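Local coordinates for protein bacterial leucyl aminopeptidase (Legionella pneumophila, PDB 6ESL) that probably removes amino-terminal residues, leucine among them, from peptides as a secreted zinc aminopeptidase of the M28 family, at residues 279-284 against 347-352. Sequence-based numbering, arbitrary orientation.
Sequences AVVQFD and AFPCET. With ZN (zinc ion), chain F.
The F348 ring turns its edge to D284: the carbonyl O of D284 lies in the ring plane, 3.4 Å from CE1, and D284 CB sits 3.6 Å from the same carbon. Q282 O meets this rim too, 3.3 Å from CD1, and has no hydrogen-bond partner. F348 reaches the spot because its CG stands anti to the backbone N (chi1 177°); H336 stacks on the ring. The F283 ring approaches P349 CG obliquely through CE1, while V281 CG2 meets P349 CD at 3.6 Å, the two side chains crossing at about a right angle. The backbones join in a short parallel bridge, V281 beside A347: A347 N donates to V280 O, and Q282 N gives a 2.9 Å bond to A347 O. Past the bridge the two chains diverge, and a water receives a weak bond from D284 N and donates to P349 O. Strand 346-350 thus flanks the strand that leads into D284, a zinc ligand in the following loop, alongside H209 and D222. D284 binds the metal through both carboxylate oxygens; S334 OG bonds OD2 and so probably orients the carboxylate, while F348 and the water bridge support the backbone and CB carrying it.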
ATOM      1  N   ALA B 279       3.735 -15.482   6.076  1.00 37.34           N
ATOM      2  CA  ALA B 279       2.853 -14.323   6.264  1.00 35.32           C
ATOM      3  C   ALA B 279       2.179 -14.332   7.649  1.00 33.98           C
ATOM      4  O   ALA B 279       1.784 -15.407   8.174  1.00 33.62           O
ATOM      5  CB  ALA B 279       1.810 -14.261   5.164  1.00 36.59           C
ATOM      6  N   VAL B 280       2.002 -13.112   8.176  1.00 29.16           N
ATOM      7  CA  VAL B 280       1.445 -12.889   9.505  1.00 28.94           C
ATOM      8  C   VAL B 280       0.257 -11.898   9.436  1.00 28.46           C
ATOM      9  O   VAL B 280       0.343 -10.863   8.733  1.00 27.91           O
ATOM     10  CB  VAL B 280       2.545 -12.308  10.408  1.00 29.23           C
ATOM     11  CG1 VAL B 280       2.036 -12.112  11.786  1.00 29.53           C
ATOM     12  CG2 VAL B 280       3.719 -13.263  10.418  1.00 30.42           C
ATOM     13  N   VAL B 281      -0.828 -12.172  10.166  1.00 26.60           N
ATOM     14  CA  VAL B 281      -1.842 -11.173  10.392  1.00 25.45           C
ATOM     15  C   VAL B 281      -1.992 -10.976  11.907  1.00 25.94           C
ATOM     16  O   VAL B 281      -1.795 -11.950  12.719  1.00 28.20           O
ATOM     17  CB  VAL B 281      -3.190 -11.526   9.696  1.00 25.45           C
ATOM     18  CG1 VAL B 281      -3.747 -12.839  10.180  1.00 25.78           C
ATOM     19  CG2 VAL B 281      -4.249 -10.440   9.811  1.00 24.72           C
ATOM     20  N   GLN B 282      -2.312  -9.755  12.286  1.00 23.39           N
ATOM     21  CA  GLN B 282      -2.577  -9.392  13.655  1.00 23.33           C
ATOM     22  C   GLN B 282      -4.016  -8.899  13.811  1.00 23.00           C
ATOM     23  O   GLN B 282      -4.480  -7.993  13.077  1.00 21.36           O
ATOM     24  CB  GLN B 282      -1.583  -8.323  14.095  1.00 22.49           C
ATOM     25  CG  GLN B 282      -1.801  -7.647  15.451  1.00 21.62           C
ATOM     26  CD  GLN B 282      -1.556  -8.564  16.622  1.00 22.61           C
ATOM     27  OE1 GLN B 282      -1.194  -9.741  16.451  1.00 24.46           O
ATOM     28  NE2 GLN B 282      -1.657  -7.998  17.839  1.00 20.93           N
ATOM     29  N   PHE B 283      -4.681  -9.459  14.811  1.00 21.74           N
ATOM     30  CA  PHE B 283      -6.035  -9.004  15.241  1.00 21.70           C
ATOM     31  C   PHE B 283      -5.977  -8.322  16.589  1.00 22.13           C
ATOM     32  O   PHE B 283      -5.825  -9.011  17.664  1.00 23.53           O
ATOM     33  CB  PHE B 283      -7.010 -10.166  15.213  1.00 22.34           C
ATOM     34  CG  PHE B 283      -7.271 -10.688  13.849  1.00 23.99           C
ATOM     35  CD1 PHE B 283      -8.279 -10.122  13.042  1.00 24.70           C
ATOM     36  CD2 PHE B 283      -6.529 -11.690  13.328  1.00 24.29           C
ATOM     37  CE1 PHE B 283      -8.494 -10.570  11.740  1.00 24.84           C
ATOM     38  CE2 PHE B 283      -6.771 -12.176  12.075  1.00 25.20           C
ATOM     39  CZ  PHE B 283      -7.718 -11.548  11.258  1.00 24.94           C
ATOM     40  N   ASP B 284      -5.979  -6.997  16.507  1.00 20.21           N
ATOM     41  CA  ASP B 284      -5.998  -6.138  17.659  1.00 20.99           C
ATOM     42  C   ASP B 284      -7.184  -5.202  17.501  1.00 21.38           C
ATOM     43  O   ASP B 284      -7.155  -4.242  16.730  1.00 19.82           O
ATOM     44  CB  ASP B 284      -4.705  -5.329  17.749  1.00 20.90           C
ATOM     45  CG  ASP B 284      -4.673  -4.412  18.957  1.00 22.64           C
ATOM     46  OD1 ASP B 284      -5.658  -4.407  19.726  1.00 23.68           O
ATOM     47  OD2 ASP B 284      -3.666  -3.696  19.136  1.00 21.46           O
ATOM     48  N   ALA B 347       0.444  -7.994   8.369  1.00 23.72           N
ATOM     49  CA  ALA B 347      -0.681  -7.091   8.065  1.00 23.74           C
ATOM     50  C   ALA B 347      -1.578  -6.993   9.295  1.00 23.72           C
ATOM     51  O   ALA B 347      -1.566  -7.917  10.134  1.00 23.27           O
ATOM     52  CB  ALA B 347      -1.477  -7.602   6.902  1.00 25.17           C
ATOM     53  N   PHE B 348      -2.353  -5.889   9.335  1.00 22.62           N
ATOM     54  CA  PHE B 348      -3.115  -5.493  10.508  1.00 21.85           C
ATOM     55  C   PHE B 348      -4.467  -4.859  10.052  1.00 20.03           C
ATOM     56  O   PHE B 348      -4.559  -3.650   9.766  1.00 20.05           O
ATOM     57  CB  PHE B 348      -2.312  -4.544  11.390  1.00 21.95           C
ATOM     58  CG  PHE B 348      -3.034  -4.026  12.597  1.00 21.59           C
ATOM     59  CD1 PHE B 348      -3.990  -4.764  13.260  1.00 23.29           C
ATOM     60  CD2 PHE B 348      -2.759  -2.775  13.097  1.00 23.03           C
ATOM     61  CE1 PHE B 348      -4.691  -4.197  14.355  1.00 22.79           C
ATOM     62  CE2 PHE B 348      -3.423  -2.228  14.215  1.00 23.03           C
ATOM     63  CZ  PHE B 348      -4.355  -2.976  14.881  1.00 21.93           C
ATOM     64  N   PRO B 349      -5.528  -5.681  10.009  1.00 20.55           N
ATOM     65  CA  PRO B 349      -6.843  -5.121   9.866  1.00 21.45           C
ATOM     66  C   PRO B 349      -7.434  -4.763  11.239  1.00 21.69           C
ATOM     67  O   PRO B 349      -7.103  -5.452  12.223  1.00 24.74           O
ATOM     68  CB  PRO B 349      -7.622  -6.268   9.272  1.00 22.69           C
ATOM     69  CG  PRO B 349      -6.972  -7.511   9.878  1.00 23.05           C
ATOM     70  CD  PRO B 349      -5.566  -7.145  10.230  1.00 22.27           C
ATOM     71  N   CYS B 350      -8.268  -3.724  11.313  1.00 21.11           N
ATOM     72  CA  CYS B 350      -8.748  -3.218  12.591  1.00 20.28           C
ATOM     73  C   CYS B 350     -10.122  -2.623  12.522  1.00 19.84           C
ATOM     74  O   CYS B 350     -10.668  -2.342  11.472  1.00 19.85           O
ATOM     75  CB  CYS B 350      -7.686  -2.206  13.188  1.00 20.85           C
ATOM     76  SG  CYS B 350      -7.938  -1.584  14.863  1.00 21.86           S
ATOM     77  N   GLU B 351     -10.735  -2.597  13.676  1.00 20.00           N
ATOM     78  CA  GLU B 351     -12.147  -2.261  13.840  1.00 21.74           C
ATOM     79  C   GLU B 351     -12.520  -0.831  13.481  1.00 21.99           C
ATOM     80  O   GLU B 351     -13.673  -0.575  13.074  1.00 22.88           O
ATOM     81  CB  GLU B 351     -12.601  -2.508  15.293  1.00 21.44           C
ATOM     82  CG  GLU B 351     -11.825  -1.612  16.306  1.00 21.50           C
ATOM     83  CD  GLU B 351     -12.100  -1.870  17.790  1.00 22.75           C
ATOM     84  OE1 GLU B 351     -12.549  -2.967  18.102  1.00 23.13           O
ATOM     85  OE2 GLU B 351     -11.856  -0.933  18.590  1.00 23.62           O
ATOM     86  N   THR B 352     -11.590   0.098  13.636  1.00 22.52           N
ATOM     87  CA  THR B 352     -11.813   1.494  13.333  1.00 22.71           C
ATOM     88  C   THR B 352     -10.552   2.104  12.731  1.00 21.47           C
ATOM     89  O   THR B 352      -9.459   1.546  12.792  1.00 21.86           O
ATOM     90  CB  THR B 352     -12.114   2.366  14.583  1.00 24.54           C
ATOM     91  OG1 THR B 352     -10.993   2.323  15.452  1.00 25.30           O
ATOM     92  CG2 THR B 352     -13.259   1.838  15.423  1.00 26.08           C
TER
HETATM   93 ZN    ZN F 402      -4.286  -3.890  21.599  1.00 23.88          ZN
HETATM   94  O   HOH W   1      -7.963  -6.299  14.626  1.00 20.03           O
HETATM   95  O   HOH W   2      -4.818  -1.979  20.673  1.00 17.30           O